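Local coordinates for protein D-alanyl-lipoteichoic acid synthetase (Streptococcus pneumoniae, PDB 3BMA) that probably takes part in the D-alanylation of lipoteichoic acid, a step of Gram-positive cell wall biogenesis, as a membrane-linked member of the DltD family, at residues C[36-39]-C[40-43]; C[103-107]-C[108-112]; C[358-361]-C[362-366]. The protein carries 1 engineered substitution. All coordinates share one frame; numbering follows the deposited sequence.

Interaction 1: C[36-39]-C[40-43]; sequences LSDP and NVRF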
# COMPACT_ATOMS: atom_id res chain seq x y z
N LEU C 36 32.97 5.87 -6.14
CA LEU C 36 32.84 7.23 -5.62
C LEU C 36 32.57 7.33 -4.11
O LEU C 36 32.53 8.43 -3.56
CB LEU C 36 31.78 8.01 -6.42
CG LEU C 36 32.07 8.23 -7.91
CD1 LEU C 36 30.85 8.78 -8.64
CD2 LEU C 36 33.27 9.12 -8.14
N SER C 37 32.38 6.19 -3.45
CA SER C 37 32.17 6.15 -1.99
C SER C 37 33.30 5.48 -1.21
O SER C 37 33.21 5.34 0.02
CB SER C 37 30.83 5.48 -1.66
OG SER C 37 30.80 4.15 -2.17
N ASP C 38 34.35 5.06 -1.91
CA ASP C 38 35.54 4.47 -1.29
C ASP C 38 36.30 5.52 -0.47
O ASP C 38 36.72 6.54 -1.01
CB ASP C 38 36.47 3.87 -2.37
CG ASP C 38 37.47 2.85 -1.81
OD1 ASP C 38 37.93 2.00 -2.59
OD2 ASP C 38 37.80 2.87 -0.60
N PRO C 39 36.45 5.28 0.85
CA PRO C 39 37.22 6.19 1.70
C PRO C 39 38.74 6.08 1.51
O PRO C 39 39.46 7.03 1.81
CB PRO C 39 36.84 5.76 3.13
CG PRO C 39 35.69 4.79 2.98
CD PRO C 39 35.88 4.17 1.64
N ASN C 40 39.20 4.94 1.00
CA ASN C 40 40.64 4.66 0.85
C ASN C 40 41.28 5.30 -0.37
O ASN C 40 42.45 5.67 -0.34
CB ASN C 40 40.90 3.15 0.85
CG ASN C 40 40.24 2.44 2.02
OD1 ASN C 40 40.41 2.83 3.18
ND2 ASN C 40 39.49 1.38 1.73
N VAL C 41 40.51 5.41 -1.46
CA VAL C 41 40.98 6.07 -2.68
C VAL C 41 39.94 7.06 -3.22
O VAL C 41 38.74 6.81 -3.16
CB VAL C 41 41.35 5.06 -3.80
CG1 VAL C 41 42.74 4.48 -3.56
CG2 VAL C 41 40.31 3.96 -3.89
N ARG C 42 40.43 8.18 -3.74
CA ARG C 42 39.56 9.23 -4.25
C ARG C 42 39.29 9.05 -5.74
O ARG C 42 40.20 9.10 -6.56
CB ARG C 42 40.17 10.60 -3.98
CG ARG C 42 39.33 11.77 -4.44
CD ARG C 42 40.10 13.05 -4.31
NE ARG C 42 39.35 14.19 -4.82
CZ ARG C 42 39.89 15.37 -5.13
NH1 ARG C 42 41.20 15.56 -4.97
NH2 ARG C 42 39.13 16.35 -5.58
N PHE C 43 38.02 8.82 -6.06
CA PHE C 43 37.58 8.80 -7.44
C PHE C 43 36.81 10.08 -7.74
O PHE C 43 36.00 10.53 -6.92
CB PHE C 43 36.73 7.55 -7.74
CG PHE C 43 37.55 6.30 -7.97
CD1 PHE C 43 38.00 5.97 -9.24
CD2 PHE C 43 37.87 5.46 -6.90
CE1 PHE C 43 38.76 4.81 -9.45
CE2 PHE C 43 38.63 4.30 -7.11
CZ PHE C 43 39.08 3.98 -8.38

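Interaction 2: C[103-107]-C[108-112]; sequences VYVIS and PQWFS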
# COMPACT_ATOMS: atom_id res chain seq x y z
N VAL C 103 34.62 17.12 -13.00
CA VAL C 103 34.99 17.66 -14.31
C VAL C 103 33.78 17.51 -15.23
O VAL C 103 33.22 16.42 -15.36
CB VAL C 103 36.21 16.91 -14.92
CG1 VAL C 103 36.47 17.35 -16.36
CG2 VAL C 103 37.44 17.12 -14.08
N TYR C 104 33.37 18.60 -15.86
CA TYR C 104 32.22 18.58 -16.76
C TYR C 104 32.58 19.20 -18.11
O TYR C 104 32.76 20.40 -18.22
CB TYR C 104 31.03 19.30 -16.13
CG TYR C 104 29.71 19.00 -16.79
CD1 TYR C 104 28.95 17.91 -16.39
CD2 TYR C 104 29.21 19.82 -17.81
CE1 TYR C 104 27.74 17.62 -16.99
CE2 TYR C 104 28.00 19.53 -18.42
CZ TYR C 104 27.27 18.43 -18.00
OH TYR C 104 26.07 18.14 -18.60
N VAL C 105 32.70 18.35 -19.14
CA VAL C 105 32.92 18.81 -20.51
C VAL C 105 31.64 19.45 -21.05
O VAL C 105 30.55 18.90 -20.87
CB VAL C 105 33.37 17.64 -21.41
CG1 VAL C 105 33.34 18.01 -22.89
CG2 VAL C 105 34.76 17.19 -21.01
N ILE C 106 31.75 20.62 -21.67
CA ILE C 106 30.63 21.25 -22.38
C ILE C 106 31.06 21.51 -23.82
O ILE C 106 31.73 22.51 -24.10
CB ILE C 106 30.18 22.59 -21.76
CG1 ILE C 106 29.93 22.47 -20.26
CG2 ILE C 106 28.92 23.09 -22.44
CD1 ILE C 106 29.57 23.80 -19.62
N SER C 107 30.67 20.62 -24.72
CA SER C 107 31.01 20.78 -26.13
C SER C 107 29.96 21.64 -26.82
O SER C 107 28.77 21.33 -26.73
CB SER C 107 31.16 19.43 -26.81
OG SER C 107 31.55 19.59 -28.16
N PRO C 108 30.39 22.74 -27.47
CA PRO C 108 29.49 23.62 -28.22
C PRO C 108 28.72 22.96 -29.37
O PRO C 108 27.68 23.47 -29.77
CB PRO C 108 30.43 24.71 -28.75
CG PRO C 108 31.59 24.69 -27.80
CD PRO C 108 31.77 23.25 -27.49
N GLN C 109 29.22 21.83 -29.87
CA GLN C 109 28.52 21.12 -30.94
C GLN C 109 27.31 20.30 -30.45
O GLN C 109 26.50 19.86 -31.26
CB GLN C 109 29.49 20.26 -31.78
CG GLN C 109 30.07 19.04 -31.09
CD GLN C 109 29.39 17.74 -31.49
OE1 GLN C 109 29.03 16.93 -30.63
NE2 GLN C 109 29.22 17.53 -32.79
N TRP C 110 27.18 20.13 -29.13
CA TRP C 110 25.96 19.57 -28.53
C TRP C 110 24.82 20.58 -28.58
O TRP C 110 23.67 20.24 -28.32
CB TRP C 110 26.14 19.18 -27.06
CG TRP C 110 27.27 18.26 -26.72
CD1 TRP C 110 27.96 17.43 -27.57
CD2 TRP C 110 27.81 18.04 -25.42
NE1 TRP C 110 28.91 16.73 -26.86
CE2 TRP C 110 28.84 17.08 -25.54
CE3 TRP C 110 27.53 18.57 -24.15
CZ2 TRP C 110 29.60 16.66 -24.45
CZ3 TRP C 110 28.28 18.14 -23.07
CH2 TRP C 110 29.30 17.19 -23.23
N PHE C 111 25.16 21.82 -28.91
CA PHE C 111 24.18 22.89 -28.89
C PHE C 111 23.55 23.10 -30.27
O PHE C 111 23.39 24.22 -30.75
CB PHE C 111 24.78 24.18 -28.29
CG PHE C 111 25.08 24.07 -26.82
CD1 PHE C 111 26.24 23.44 -26.37
CD2 PHE C 111 24.21 24.60 -25.87
CE1 PHE C 111 26.52 23.33 -25.01
CE2 PHE C 111 24.48 24.51 -24.50
CZ PHE C 111 25.64 23.87 -24.07
N SER C 112 23.18 21.97 -30.89
CA SER C 112 22.49 21.93 -32.18
C SER C 112 21.04 22.38 -32.02
O SER C 112 20.51 22.39 -30.91
CB SER C 112 22.56 20.52 -32.76
OG SER C 112 21.75 20.38 -33.91
O HOH W 1 32.24 21.52 -30.27

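Interaction 3: C[358-361]-C[362-366]; sequences LAFD and KAVDP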
# COMPACT_ATOMS: atom_id res chain seq x y z
N LEU C 358 47.30 17.46 -22.49
CA LEU C 358 48.33 18.07 -21.65
C LEU C 358 47.94 19.47 -21.22
O LEU C 358 48.24 19.88 -20.09
CB LEU C 358 49.68 18.07 -22.37
CG LEU C 358 50.36 16.71 -22.50
CD1 LEU C 358 51.63 16.85 -23.31
CD2 LEU C 358 50.65 16.09 -21.13
N ALA C 359 47.27 20.20 -22.11
CA ALA C 359 46.70 21.50 -21.79
C ALA C 359 45.53 21.34 -20.82
O ALA C 359 45.37 22.15 -19.90
CB ALA C 359 46.24 22.20 -23.06
N PHE C 360 44.74 20.29 -21.05
CA PHE C 360 43.63 19.86 -20.18
C PHE C 360 44.15 19.62 -18.76
O PHE C 360 43.61 20.17 -17.80
CB PHE C 360 42.99 18.60 -20.79
CG PHE C 360 41.93 17.95 -19.93
CD1 PHE C 360 40.59 18.29 -20.09
CD2 PHE C 360 42.26 16.94 -19.02
CE1 PHE C 360 39.60 17.66 -19.33
CE2 PHE C 360 41.27 16.32 -18.25
CZ PHE C 360 39.94 16.68 -18.41
N ASP C 361 45.23 18.84 -18.65
CA ASP C 361 45.85 18.51 -17.37
C ASP C 361 46.35 19.73 -16.58
O ASP C 361 46.22 19.77 -15.36
CB ASP C 361 47.00 17.51 -17.58
CG ASP C 361 47.38 16.79 -16.30
OD1 ASP C 361 46.47 16.33 -15.58
OD2 ASP C 361 48.59 16.68 -16.03
N LYS C 362 46.90 20.72 -17.29
CA LYS C 362 47.45 21.93 -16.66
C LYS C 362 46.40 22.79 -15.94
O LYS C 362 46.75 23.59 -15.07
CB LYS C 362 48.20 22.78 -17.70
CG LYS C 362 49.56 22.24 -18.09
CD LYS C 362 50.08 22.91 -19.36
CE LYS C 362 51.22 22.11 -19.98
NZ LYS C 362 51.48 22.51 -21.39
N ALA C 363 45.13 22.62 -16.31
CA ALA C 363 44.04 23.33 -15.64
C ALA C 363 43.32 22.42 -14.65
O ALA C 363 42.83 22.88 -13.61
CB ALA C 363 43.06 23.89 -16.66
N VAL C 364 43.26 21.13 -14.97
CA VAL C 364 42.46 20.17 -14.20
C VAL C 364 43.23 19.59 -13.00
O VAL C 364 42.72 19.61 -11.88
CB VAL C 364 41.86 19.06 -15.12
CG1 VAL C 364 41.21 17.96 -14.32
CG2 VAL C 364 40.84 19.66 -16.07
N ASP C 365 44.46 19.11 -13.24
CA ASP C 365 45.30 18.57 -12.16
C ASP C 365 45.51 19.50 -10.95
O ASP C 365 45.23 19.07 -9.83
CB ASP C 365 46.63 18.01 -12.68
CG ASP C 365 47.53 17.52 -11.56
OD1 ASP C 365 47.22 16.48 -10.94
OD2 ASP C 365 48.56 18.19 -11.29
N PRO C 366 45.96 20.77 -11.15
CA PRO C 366 46.13 21.66 -9.98
C PRO C 366 44.82 21.96 -9.24
O PRO C 366 44.84 22.18 -8.03
CB PRO C 366 46.67 22.95 -10.60
CG PRO C 366 47.27 22.54 -11.88
CD PRO C 366 46.36 21.47 -12.38

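Interaction 1: C[36-39]-C[40-43]
The carboxylate of Asp38 and the side-chain amide of Asn40 are the two flat groups that meet here. Their planes stand 77° apart, and the two side chains cross nearly at right angles. The backbone N of Asn40 approaches the carboxylate from above its plane, 42° out of it, and donates a hydrogen bond to Asp38 OD2 at 3.0 Å. Asp38 OD2 also lies 3.2 Å from Asn40 ND2. The other carboxylate oxygen touches carbon instead: Asp38 OD1 is 3.3 Å from Val41 CG2. The side chain of Phe43 touches Glu14 and Ala18 of helix 11-18. Its CB packs against Leu36 CD2 at 3.8 Å. The same Leu36 methyl, CD2, lies 3.3 Å from the carbonyl O of Phe43.

An oxygen of Asp38 bonded to the N-H two residues on makes an Asx turn, with Pro39 in its middle. With CG anti to the backbone N (chi1 -161°), the Asp38 carboxylate reaches forward over Pro39 to the N-H of Asn40. The chain reverses here, bringing Leu36 CA and Phe43 CA to 5.3 Å. This turn links the end of helix 29-36 to strand 43-47 of the parallel sheet. Outside the turn, Val41 packs on Leu11.

Asp38 O and Val41 O come within 3.0 Å. Both are acceptors, so this approach brings no bond. Asp38 is buried, and its OD1 lies near Glu14 OE1. Two such acids close together would tend to raise each other's affinity for a proton, while the Asn40 N-H should favour negative charge on OD2.

Interaction 2: C[103-107]-C[108-112]
Ser107 lies against the indole of Trp110, and its CB makes a CH-pi contact over one face. The distance from Ser107 CB to the centroid of the five-membered ring of Trp110 is 3.6 Å, 15° off the ring normal. These residues form the exit from strand 101-105, the central strand of the five-stranded parallel sheet, which suits the SGNH hydrolase clan. The chain leaves the strand and winds into a 3-10 turn beginning at Pro108. Trp110 N donates to Ser107 O at 3.1 Å, with the donor above the carbonyl plane. That oxygen also meets the edge of the Phe111 ring, in its plane, with Ser107 O 3.3 Å from Phe111 CD1. Ile106 CG2 sits at the same ring's edge, 3.5 Å from Phe111 CE1. At the far end of the indole, Trp110 CH2 comes to 3.2 Å from Val105 O.

Further out, the turn is held by Phe111 N bonding to Pro108 O. Phe111 is itself the centre of an inverse gamma turn. Helices 274-287 and 311-326 cover Phe111 and Ile106; Trp110 also touches Glu274 of the first, and Ser49. Gln109 OE1 is hydrogen-bonded to a glycerol, probably from the crystallisation liquor. A chi1 of -177°, with OG anti to the backbone N, turns the Ser107 hydroxyl toward the 3-10 segment. There Ser107 OG hydrogen-bonds a water at 2.9 Å, and the water accepts a weak bond from Gln109 N.

Interaction 3: C[358-361]-C[362-366]
Backbone bonds from Leu358, Phe360 and Asp361 reach the next turn of the helix. Lys362 N donates to Leu358 O, and Asp365 N donates to Asp361 O at 2.8 Å. Phe360 O is a bifurcated acceptor. It takes Val364 N at 3.0 Å in the carbonyl plane, and Ala363 N at 3.2 Å from above that plane. The helix is kinked at Pro366, which has no N-H to give to the turn before, and Pro366 CD rests 3.4 Å from Asp361 O.

Apolar contact falls on one side. Val364 CG2 lies over the centre of the Phe360 ring, 3.9 Å from the centroid and 10° off the normal, a CH-pi contact. Both side chains also pack on Ile295. This side of helix 355-369 faces the parallel sheet, in an alpha/beta fold consistent with the SGNH hydrolase clan.

The acidic pair lies on another side. CG anti to the backbone N in both Asp361 and Asp365 (chi1 -161° in Asp361) sets the two carboxylates side by side, pointing the same way. Asp361 OD1 touches Asp365 CB at 3.4 Å. Their like charges are probably offset by Arg69, whose NH1 forms a salt bridge with OD1 of each. Tyr71 OH also bonds to Asp365 OD1. The extended chain of Lys362 runs along the helix surface past Leu358 O, 3.4 Å from Lys362 CG.

All three contacts are local and follow one another along the chain without nesting or crossing. Interaction 1 comes first and closes the turn between helix 29-36 and strand 43-47. Interaction 2 sits at the opposite, C-terminal end of the parallel strands, where strand 101-105, paired with strand 43-47, runs out into a 3-10 turn. Interaction 3 spans consecutive turns of helix 355-369. Neither closes a long loop. Interaction 3 touches interaction 2 directly: Val103 CG2 is 3.9 Å from Val364 CG1, so the helix packs on the central strand. Interaction 1 touches neither of the others, but Arg42 bonds to Gln101 at the start of that strand and to Leu368 near the end of that helix.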